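Local coordinates for phage-like element PBSX protein xkdH (Bacillus subtilis, PDB 3F3B) that is of unknown function but is encoded by the phage-like element PBSX and belongs to a family grouped with phage barrel proteins, consistent with a role in the phage particle, at residues 10-15 with 44-49; 14-19 with 37-42; 49-54 with 73-78. All blocks are in the same frame, centred on the assembly; numbering follows the deposited sequence.

Contact 1. Residues 10-15 with 44-49; sequences RCDIYH and DEQDVP. With PO4 (phosphate ion), chain B.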
loop_
_atom_site.group_PDB
_atom_site.type_symbol
_atom_site.label_atom_id
_atom_site.label_comp_id
_atom_site.label_asym_id
_atom_site.label_seq_id
_atom_site.Cartn_x
_atom_site.Cartn_y
_atom_site.Cartn_z
ATOM N N ARG A 10 -5.999 -11.072 -3.796
ATOM C CA ARG A 10 -5.069 -10.681 -4.852
ATOM C C ARG A 10 -5.014 -9.171 -4.925
ATOM O O ARG A 10 -6.048 -8.510 -4.946
ATOM C CB ARG A 10 -5.523 -11.234 -6.209
ATOM C CG ARG A 10 -5.536 -12.744 -6.275
ATOM C CD ARG A 10 -4.126 -13.290 -6.208
ATOM N NE ARG A 10 -4.117 -14.739 -6.034
ATOM C CZ ARG A 10 -3.185 -15.542 -6.533
ATOM N NH1 ARG A 10 -2.183 -15.042 -7.250
ATOM N NH2 ARG A 10 -3.247 -16.845 -6.306
ATOM N N CYS A 11 -3.804 -8.627 -4.969
ATOM C CA CYS A 11 -3.637 -7.185 -5.051
ATOM C C CYS A 11 -2.506 -6.802 -6.001
ATOM O O CYS A 11 -1.663 -7.628 -6.362
ATOM C CB CYS A 11 -3.332 -6.614 -3.665
ATOM S SG CYS A 11 -1.721 -7.124 -3.014
ATOM N N ASP A 12 -2.516 -5.543 -6.420
ATOM C CA ASP A 12 -1.463 -5.016 -7.271
ATOM C C ASP A 12 -0.663 -4.120 -6.348
ATOM O O ASP A 12 -1.229 -3.451 -5.484
ATOM C CB ASP A 12 -2.036 -4.193 -8.419
ATOM C CG ASP A 12 -2.757 -5.044 -9.433
ATOM O OD1 ASP A 12 -2.425 -6.249 -9.542
ATOM O OD2 ASP A 12 -3.642 -4.502 -10.130
ATOM N N ILE A 13 0.650 -4.109 -6.523
ATOM C CA ILE A 13 1.511 -3.309 -5.681
ATOM C C ILE A 13 2.265 -2.255 -6.497
ATOM O O ILE A 13 2.733 -2.529 -7.599
ATOM C CB ILE A 13 2.516 -4.224 -4.946
ATOM C CG1 ILE A 13 1.762 -5.341 -4.217
ATOM C CG2 ILE A 13 3.307 -3.426 -3.936
ATOM C CD1 ILE A 13 2.661 -6.416 -3.600
ATOM N N TYR A 14 2.370 -1.054 -5.938
ATOM C CA TYR A 14 3.062 0.069 -6.568
ATOM C C TYR A 14 4.096 0.593 -5.588
ATOM O O TYR A 14 3.771 0.891 -4.434
ATOM C CB TYR A 14 2.096 1.223 -6.872
ATOM C CG TYR A 14 0.948 0.889 -7.793
ATOM C CD1 TYR A 14 0.850 1.478 -9.055
ATOM C CD2 TYR A 14 -0.056 0.005 -7.394
ATOM C CE1 TYR A 14 -0.226 1.197 -9.896
ATOM C CE2 TYR A 14 -1.130 -0.287 -8.224
ATOM C CZ TYR A 14 -1.213 0.310 -9.474
ATOM O OH TYR A 14 -2.272 0.005 -10.302
ATOM N N HIS A 15 5.331 0.737 -6.049
ATOM C CA HIS A 15 6.392 1.239 -5.196
ATOM C C HIS A 15 6.610 2.735 -5.378
ATOM O O HIS A 15 6.487 3.260 -6.485
ATOM C CB HIS A 15 7.695 0.514 -5.502
ATOM C CG HIS A 15 7.610 -0.970 -5.360
ATOM N ND1 HIS A 15 6.966 -1.580 -4.304
ATOM C CD2 HIS A 15 8.133 -1.966 -6.109
ATOM C CE1 HIS A 15 7.099 -2.888 -4.408
ATOM N NE2 HIS A 15 7.804 -3.149 -5.494
ATOM N N ASP A 44 3.795 -2.380 -10.297
ATOM C CA ASP A 44 5.145 -2.920 -10.386
ATOM C C ASP A 44 5.017 -4.440 -10.274
ATOM O O ASP A 44 5.718 -5.192 -10.945
ATOM C CB ASP A 44 6.020 -2.360 -9.264
ATOM C CG ASP A 44 6.372 -0.896 -9.480
ATOM O OD1 ASP A 44 6.933 -0.577 -10.549
ATOM O OD2 ASP A 44 6.095 -0.061 -8.593
ATOM N N GLU A 45 4.099 -4.878 -9.422
ATOM C CA GLU A 45 3.834 -6.296 -9.220
ATOM C C GLU A 45 2.338 -6.473 -9.471
ATOM O O GLU A 45 1.544 -5.588 -9.169
ATOM C CB GLU A 45 4.213 -6.713 -7.797
ATOM C CG GLU A 45 5.717 -6.855 -7.574
ATOM C CD GLU A 45 6.087 -6.979 -6.103
ATOM O OE1 GLU A 45 6.418 -5.949 -5.468
ATOM O OE2 GLU A 45 6.037 -8.108 -5.576
ATOM N N GLN A 46 1.950 -7.613 -10.023
ATOM C CA GLN A 46 0.550 -7.822 -10.353
ATOM C C GLN A 46 -0.054 -9.114 -9.816
ATOM O O GLN A 46 0.613 -10.146 -9.737
ATOM C CB GLN A 46 0.412 -7.785 -11.876
ATOM C CG GLN A 46 -0.764 -6.996 -12.392
ATOM C CD GLN A 46 -0.542 -6.474 -13.801
ATOM O OE1 GLN A 46 -1.435 -5.872 -14.391
ATOM N NE2 GLN A 46 0.655 -6.692 -14.344
ATOM N N ASP A 47 -1.330 -9.039 -9.456
ATOM C CA ASP A 47 -2.063 -10.193 -8.956
ATOM C C ASP A 47 -1.253 -10.992 -7.928
ATOM O O ASP A 47 -1.125 -12.214 -8.022
ATOM C CB ASP A 47 -2.463 -11.068 -10.150
ATOM C CG ASP A 47 -3.394 -12.201 -9.765
ATOM O OD1 ASP A 47 -4.343 -11.949 -8.989
ATOM O OD2 ASP A 47 -3.190 -13.342 -10.243
ATOM N N VAL A 48 -0.710 -10.290 -6.939
ATOM C CA VAL A 48 0.095 -10.922 -5.900
ATOM C C VAL A 48 -0.798 -11.556 -4.833
ATOM O O VAL A 48 -1.765 -10.936 -4.378
ATOM C CB VAL A 48 1.024 -9.892 -5.217
ATOM C CG1 VAL A 48 1.930 -10.590 -4.214
ATOM C CG2 VAL A 48 1.849 -9.169 -6.260
ATOM N N PRO A 49 -0.483 -12.801 -4.421
ATOM C CA PRO A 49 -1.251 -13.523 -3.408
ATOM C C PRO A 49 -0.923 -13.080 -1.988
ATOM O O PRO A 49 0.242 -12.859 -1.641
ATOM C CB PRO A 49 -0.860 -14.969 -3.658
ATOM C CG PRO A 49 0.563 -14.845 -4.040
ATOM C CD PRO A 49 0.571 -13.668 -4.980
HETATM P P PO4 B . -9.996 -11.034 -4.005
HETATM O O1 PO4 B . -10.832 -10.012 -4.692
HETATM O O2 PO4 B . -10.499 -12.393 -4.335
HETATM O O3 PO4 B . -8.589 -10.904 -4.456
HETATM O O4 PO4 B . -10.067 -10.827 -2.538
HETATM O O HOH W 1 7.815 2.195 -8.773
#
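I13 faces two residues at once across the strands, D44 and E45. Its carbonyl oxygen accepts from both E45 N and D44 N, the latter 2.9 Å from I13 O, and its own amide donates to E45 O. The D44 carboxylate reaches H15: OD2 takes H15 N at 2.8 Å in an almost straight bond (172°) and a proton from a water that also donates to H15 O. The polar ends of H15 and E45 find their partners outside, H15 ND1 on D86 and E45 OE2 on D81 N. Further along, C11 pairs with V48 in a hydrogen-bonded pair, and I13 CD1 touches V48 CG2 (3.9 Å). At the corner, D47 N meets D12 OD1 at 3.0 Å. R10, bent at chi2 (-68°), sends NH1 to D47 O (3.1 Å) within the guanidinium plane, while P49 CB covers one face, 3.7 Å from R10 CZ. D47 OD2 forms a salt bridge with R10 NH1 by charge only, since it lies well out of that plane. R10 N also holds a phosphate, probably from the crystallisation liquor, together with H9 and W90. I13 with D44 and E45 forms a classic beta bulge between two strands of the antiparallel sheet.

Contact 2. Residues 14-19 with 37-42; sequences YHEAAQ and ISYPDT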
loop_
_atom_site.group_PDB
_atom_site.type_symbol
_atom_site.label_atom_id
_atom_site.label_comp_id
_atom_site.label_asym_id
_atom_site.label_seq_id
_atom_site.Cartn_x
_atom_site.Cartn_y
_atom_site.Cartn_z
ATOM N N TYR A 14 2.370 -1.054 -5.938
ATOM C CA TYR A 14 3.062 0.069 -6.568
ATOM C C TYR A 14 4.096 0.593 -5.588
ATOM O O TYR A 14 3.771 0.891 -4.434
ATOM C CB TYR A 14 2.096 1.223 -6.872
ATOM C CG TYR A 14 0.948 0.889 -7.793
ATOM C CD1 TYR A 14 0.850 1.478 -9.055
ATOM C CD2 TYR A 14 -0.056 0.005 -7.394
ATOM C CE1 TYR A 14 -0.226 1.197 -9.896
ATOM C CE2 TYR A 14 -1.130 -0.287 -8.224
ATOM C CZ TYR A 14 -1.213 0.310 -9.474
ATOM O OH TYR A 14 -2.272 0.005 -10.302
ATOM N N HIS A 15 5.331 0.737 -6.049
ATOM C CA HIS A 15 6.392 1.239 -5.196
ATOM C C HIS A 15 6.610 2.735 -5.378
ATOM O O HIS A 15 6.487 3.260 -6.485
ATOM C CB HIS A 15 7.695 0.514 -5.502
ATOM C CG HIS A 15 7.610 -0.970 -5.360
ATOM N ND1 HIS A 15 6.966 -1.580 -4.304
ATOM C CD2 HIS A 15 8.133 -1.966 -6.109
ATOM C CE1 HIS A 15 7.099 -2.888 -4.408
ATOM N NE2 HIS A 15 7.804 -3.149 -5.494
ATOM N N GLU A 16 6.925 3.422 -4.287
ATOM C CA GLU A 16 7.209 4.844 -4.367
ATOM C C GLU A 16 8.479 4.936 -5.211
ATOM O O GLU A 16 9.366 4.089 -5.099
ATOM C CB GLU A 16 7.461 5.422 -2.968
ATOM C CG GLU A 16 6.223 5.473 -2.079
ATOM C CD GLU A 16 5.307 6.652 -2.399
ATOM O OE1 GLU A 16 5.170 6.999 -3.596
ATOM O OE2 GLU A 16 4.713 7.228 -1.457
ATOM N N ALA A 17 8.567 5.943 -6.067
ATOM C CA ALA A 17 9.746 6.093 -6.905
ATOM C C ALA A 17 10.159 7.551 -7.030
ATOM O O ALA A 17 9.320 8.451 -6.980
ATOM C CB ALA A 17 9.483 5.499 -8.296
ATOM N N ALA A 18 11.460 7.778 -7.170
ATOM C CA ALA A 18 11.976 9.131 -7.322
ATOM C C ALA A 18 11.703 9.540 -8.762
ATOM O O ALA A 18 12.055 8.813 -9.695
ATOM C CB ALA A 18 13.467 9.165 -7.037
ATOM N N GLN A 19 11.061 10.694 -8.938
ATOM C CA GLN A 19 10.732 11.198 -10.269
ATOM C C GLN A 19 11.858 12.045 -10.839
ATOM O O GLN A 19 12.640 12.642 -10.099
ATOM C CB GLN A 19 9.446 12.023 -10.217
ATOM C CG GLN A 19 8.261 11.261 -9.658
ATOM C CD GLN A 19 7.948 10.012 -10.457
ATOM O OE1 GLN A 19 7.570 10.089 -11.628
ATOM N NE2 GLN A 19 8.108 8.851 -9.829
ATOM N N ILE A 37 8.724 12.283 -5.065
ATOM C CA ILE A 37 8.340 10.885 -4.886
ATOM C C ILE A 37 6.878 10.648 -5.246
ATOM O O ILE A 37 5.993 11.365 -4.767
ATOM C CB ILE A 37 8.539 10.438 -3.411
ATOM C CG1 ILE A 37 9.892 10.935 -2.881
ATOM C CG2 ILE A 37 8.429 8.921 -3.308
ATOM C CD1 ILE A 37 11.080 10.502 -3.702
ATOM N N SER A 38 6.630 9.639 -6.077
ATOM C CA SER A 38 5.267 9.299 -6.490
ATOM C C SER A 38 5.202 7.879 -7.024
ATOM O O SER A 38 6.230 7.224 -7.179
ATOM C CB SER A 38 4.778 10.265 -7.569
ATOM O OG SER A 38 5.570 10.164 -8.737
ATOM N N TYR A 39 3.991 7.405 -7.303
ATOM C CA TYR A 39 3.802 6.051 -7.822
ATOM C C TYR A 39 3.678 6.059 -9.339
ATOM O O TYR A 39 3.263 7.050 -9.930
ATOM C CB TYR A 39 2.533 5.406 -7.247
ATOM C CG TYR A 39 2.458 5.341 -5.740
ATOM C CD1 TYR A 39 1.658 6.230 -5.025
ATOM C CD2 TYR A 39 3.168 4.380 -5.028
ATOM C CE1 TYR A 39 1.565 6.158 -3.634
ATOM C CE2 TYR A 39 3.083 4.303 -3.638
ATOM C CZ TYR A 39 2.283 5.194 -2.952
ATOM O OH TYR A 39 2.209 5.134 -1.585
ATOM N N PRO A 40 4.038 4.944 -9.990
ATOM C CA PRO A 40 3.949 4.841 -11.451
ATOM C C PRO A 40 2.501 4.593 -11.893
ATOM O O PRO A 40 1.645 4.275 -11.069
ATOM C CB PRO A 40 4.857 3.661 -11.755
ATOM C CG PRO A 40 4.624 2.764 -10.553
ATOM C CD PRO A 40 4.689 3.754 -9.413
ATOM N N ASP A 41 2.233 4.742 -13.188
ATOM C CA ASP A 41 0.887 4.538 -13.735
ATOM C C ASP A 41 0.452 3.092 -13.622
ATOM O O ASP A 41 -0.690 2.801 -13.280
ATOM C CB ASP A 41 0.835 4.933 -15.217
ATOM C CG ASP A 41 0.566 6.404 -15.421
ATOM O OD1 ASP A 41 0.609 7.170 -14.427
ATOM O OD2 ASP A 41 0.316 6.794 -16.584
ATOM N N THR A 42 1.369 2.188 -13.933
ATOM C CA THR A 42 1.063 0.770 -13.879
ATOM C C THR A 42 1.703 0.060 -12.691
ATOM O O THR A 42 2.724 0.491 -12.151
ATOM C CB THR A 42 1.489 0.059 -15.180
ATOM O OG1 THR A 42 2.902 0.199 -15.366
ATOM C CG2 THR A 42 0.755 0.669 -16.373
#
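With CG beside the backbone N (chi1 -69°) and the chain bent at chi2 (-79°), E16 lays its carboxylate flat on the ring of Y39. The two planes are within 1° of parallel, and OE1 sits over the centre of the ring, with E16 OE1 3.4 Å from Y39 CE2. E16 OE2 comes to 3.3 Å from Y39 OH, but the hydroxyl itself is hydrogen-bonded to N85 O. Nearer its root, the same glutamate rests CB on I37 CG2 (3.6 Å). Y14 approaches the other segment with different parts of its side chain: CB packs on Y39 CD2 at 3.8 Å, whereas the ring turns an edge to the carbonyls of P40 and D41, its CD1 lying 3.5 Å from P40 O. K87 makes a cation-pi contact with this tyrosine ring. P40 CD leans on H15 O.

Past these rings the two segments become regular. A17 and S38 form a hydrogen-bonded antiparallel pair, with A17 N 2.9 Å from S38 O and S38 N returning to A17 O. That carbonyl has a second donor, Q19 NE2, which stands well above the carbonyl plane at 3.1 Å from A17 O; the Q19 chain, bent at chi2, curls back over its own strand to make the bond. A18 and I37 follow as a non-hydrogen-bonded pair, where I37 CD1 lies against the alanine. Here strand 9-19 and strand 36-38 make a short antiparallel ribbon at the surface, projecting from the curled sheet.

Contact 3. Residues 49-54 with 73-78; sequences PCYFTE and LVHFPL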
loop_
_atom_site.group_PDB
_atom_site.type_symbol
_atom_site.label_atom_id
_atom_site.label_comp_id
_atom_site.label_asym_id
_atom_site.label_seq_id
_atom_site.Cartn_x
_atom_site.Cartn_y
_atom_site.Cartn_z
ATOM N N PRO A 49 -0.483 -12.801 -4.421
ATOM C CA PRO A 49 -1.251 -13.523 -3.408
ATOM C C PRO A 49 -0.923 -13.080 -1.988
ATOM O O PRO A 49 0.242 -12.859 -1.641
ATOM C CB PRO A 49 -0.860 -14.969 -3.658
ATOM C CG PRO A 49 0.563 -14.845 -4.040
ATOM C CD PRO A 49 0.571 -13.668 -4.980
ATOM N N CYS A 50 -1.962 -12.968 -1.166
ATOM C CA CYS A 50 -1.807 -12.561 0.222
ATOM C C CYS A 50 -3.057 -12.950 1.010
ATOM O O CYS A 50 -4.054 -13.400 0.440
ATOM C CB CYS A 50 -1.622 -11.049 0.289
ATOM S SG CYS A 50 -3.011 -10.147 -0.440
ATOM N N TYR A 51 -2.996 -12.782 2.324
ATOM C CA TYR A 51 -4.139 -13.067 3.177
ATOM C C TYR A 51 -4.057 -12.118 4.360
ATOM O O TYR A 51 -2.964 -11.698 4.748
ATOM C CB TYR A 51 -4.147 -14.542 3.608
ATOM C CG TYR A 51 -3.108 -14.958 4.619
ATOM C CD1 TYR A 51 -3.324 -14.775 5.983
ATOM C CD2 TYR A 51 -1.935 -15.592 4.218
ATOM C CE1 TYR A 51 -2.406 -15.217 6.925
ATOM C CE2 TYR A 51 -1.005 -16.040 5.156
ATOM C CZ TYR A 51 -1.250 -15.849 6.510
ATOM O OH TYR A 51 -0.343 -16.296 7.447
ATOM N N PHE A 52 -5.203 -11.761 4.928
ATOM C CA PHE A 52 -5.201 -10.807 6.031
ATOM C C PHE A 52 -5.636 -11.318 7.398
ATOM O O PHE A 52 -6.353 -12.309 7.515
ATOM C CB PHE A 52 -6.101 -9.607 5.704
ATOM C CG PHE A 52 -6.020 -9.123 4.279
ATOM C CD1 PHE A 52 -4.804 -9.025 3.616
ATOM C CD2 PHE A 52 -7.175 -8.689 3.623
ATOM C CE1 PHE A 52 -4.739 -8.494 2.315
ATOM C CE2 PHE A 52 -7.123 -8.161 2.334
ATOM C CZ PHE A 52 -5.899 -8.062 1.678
ATOM N N THR A 53 -5.184 -10.611 8.432
ATOM C CA THR A 53 -5.571 -10.875 9.817
ATOM C C THR A 53 -5.688 -9.490 10.449
ATOM O O THR A 53 -5.485 -8.479 9.766
ATOM C CB THR A 53 -4.542 -11.712 10.589
ATOM O OG1 THR A 53 -3.348 -10.949 10.795
ATOM C CG2 THR A 53 -4.230 -12.993 9.821
ATOM N N GLU A 54 -6.018 -9.443 11.739
ATOM C CA GLU A 54 -6.194 -8.175 12.458
ATOM C C GLU A 54 -6.980 -7.173 11.614
ATOM O O GLU A 54 -6.662 -5.988 11.594
ATOM C CB GLU A 54 -4.844 -7.552 12.825
ATOM C CG GLU A 54 -3.759 -8.535 13.198
ATOM C CD GLU A 54 -2.568 -7.870 13.865
ATOM O OE1 GLU A 54 -2.223 -6.708 13.532
ATOM O OE2 GLU A 54 -1.960 -8.528 14.729
ATOM N N LEU A 73 -3.413 -6.573 8.730
ATOM C CA LEU A 73 -2.053 -7.039 8.668
ATOM C C LEU A 73 -2.003 -7.939 7.441
ATOM O O LEU A 73 -2.667 -8.983 7.401
ATOM C CB LEU A 73 -1.718 -7.830 9.930
ATOM C CG LEU A 73 -0.329 -8.451 9.981
ATOM C CD1 LEU A 73 0.710 -7.359 9.909
ATOM C CD2 LEU A 73 -0.179 -9.260 11.264
ATOM N N VAL A 74 -1.239 -7.529 6.432
ATOM C CA VAL A 74 -1.124 -8.318 5.216
ATOM C C VAL A 74 0.011 -9.324 5.304
ATOM O O VAL A 74 1.086 -8.999 5.793
ATOM C CB VAL A 74 -0.856 -7.439 3.983
ATOM C CG1 VAL A 74 -0.985 -8.288 2.733
ATOM C CG2 VAL A 74 -1.830 -6.264 3.940
ATOM N N HIS A 75 -0.235 -10.543 4.830
ATOM C CA HIS A 75 0.773 -11.599 4.819
ATOM C C HIS A 75 1.084 -11.879 3.352
ATOM O O HIS A 75 0.186 -12.225 2.585
ATOM C CB HIS A 75 0.233 -12.861 5.484
ATOM C CG HIS A 75 -0.234 -12.648 6.888
ATOM N ND1 HIS A 75 -1.245 -11.768 7.208
ATOM C CD2 HIS A 75 0.167 -13.203 8.056
ATOM C CE1 HIS A 75 -1.449 -11.793 8.514
ATOM N NE2 HIS A 75 -0.605 -12.655 9.050
ATOM N N PHE A 76 2.352 -11.718 2.978
ATOM C CA PHE A 76 2.819 -11.903 1.607
ATOM C C PHE A 76 3.852 -13.006 1.509
ATOM O O PHE A 76 4.539 -13.320 2.486
ATOM C CB PHE A 76 3.523 -10.648 1.104
ATOM C CG PHE A 76 2.629 -9.475 0.858
ATOM C CD1 PHE A 76 1.820 -9.427 -0.266
ATOM C CD2 PHE A 76 2.693 -8.356 1.689
ATOM C CE1 PHE A 76 1.102 -8.287 -0.565
ATOM C CE2 PHE A 76 1.976 -7.206 1.394
ATOM C CZ PHE A 76 1.181 -7.172 0.265
ATOM N N PRO A 77 4.006 -13.588 0.309
ATOM C CA PRO A 77 4.991 -14.652 0.115
ATOM C C PRO A 77 6.340 -13.968 0.273
ATOM O O PRO A 77 6.473 -12.790 -0.047
ATOM C CB PRO A 77 4.760 -15.093 -1.328
ATOM C CG PRO A 77 3.348 -14.682 -1.615
ATOM C CD PRO A 77 3.249 -13.345 -0.930
ATOM N N LEU A 78 7.333 -14.701 0.753
ATOM C CA LEU A 78 8.662 -14.141 0.956
ATOM C C LEU A 78 9.299 -13.676 -0.361
ATOM O O LEU A 78 10.079 -12.723 -0.383
ATOM C CB LEU A 78 9.560 -15.178 1.640
ATOM C CG LEU A 78 10.612 -14.608 2.592
ATOM C CD1 LEU A 78 9.917 -13.867 3.724
ATOM C CD2 LEU A 78 11.459 -15.734 3.148
#
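Y51 O is gripped twice by H75, once by the backbone N at 3.0 Å and once by ring ND1, a weak bond also 3.0 Å long but bent to 132°. Y51 N completes the hydrogen-bonded pair by donating to H75 O. T53 and L73 make the next such pair: T53 N donates to L73 O and L73 N to T53 O.

The side chains of Y51 and H75 emerge on one face of the sheet and stack on each other. Y51 holds CG between its backbone N and carbonyl carbon (chi1 72°), which swings the phenol ring across to the neighbouring strand. The result is an offset stack with centroids 4.1 Å apart and planes at 17°. H75 CB adds a CH-pi contact over the same phenol face, 3.5 Å from the Y51 ring centroid. T53 OG1 lies at the edge of the imidazole, 3.1 Å from H75 CE1, and L73 CD2 leans on T53 and on the E54 side chain.

The other face is apolar. V74 CG1 fits between C50 CB (3.7 Å) and the edge of the F52 ring at CE1 (3.8 Å), and C50 CB also meets F76. F52 continues into an aromatic cluster with H9, F72 and W90. At the far end P49 and P77 touch through their CG atoms. The chemistry implies a two-faced hairpin, with an apolar face of C50, F52, V74 and F76 and a second face carrying the stacked Y51 and H75; the stack, with the weak ND1 bond to Y51 O, is consistent with a restrained imidazole.

All three contacts belong to one curled antiparallel sheet. Contacts 1 and 2 share Y14 and H15 on strand 9-19, with centres 13 Å apart, so the ribbon of contact 2 carries on from the bulged end of contact 1. Contacts 1 and 3 share P49 and lie 12 Å apart between centres; they meet through F76, whose CE1 is 3.9 Å from both I13 CD1 and C11 SG. Contacts 2 and 3 are on opposite sides of the chain's centre, about 22 Å apart between centres and about 9 Å at their nearest atoms. The phosphate sits beside contact 1, and two residues that also bind it, H9 and W90, pack against F52 of contact 3.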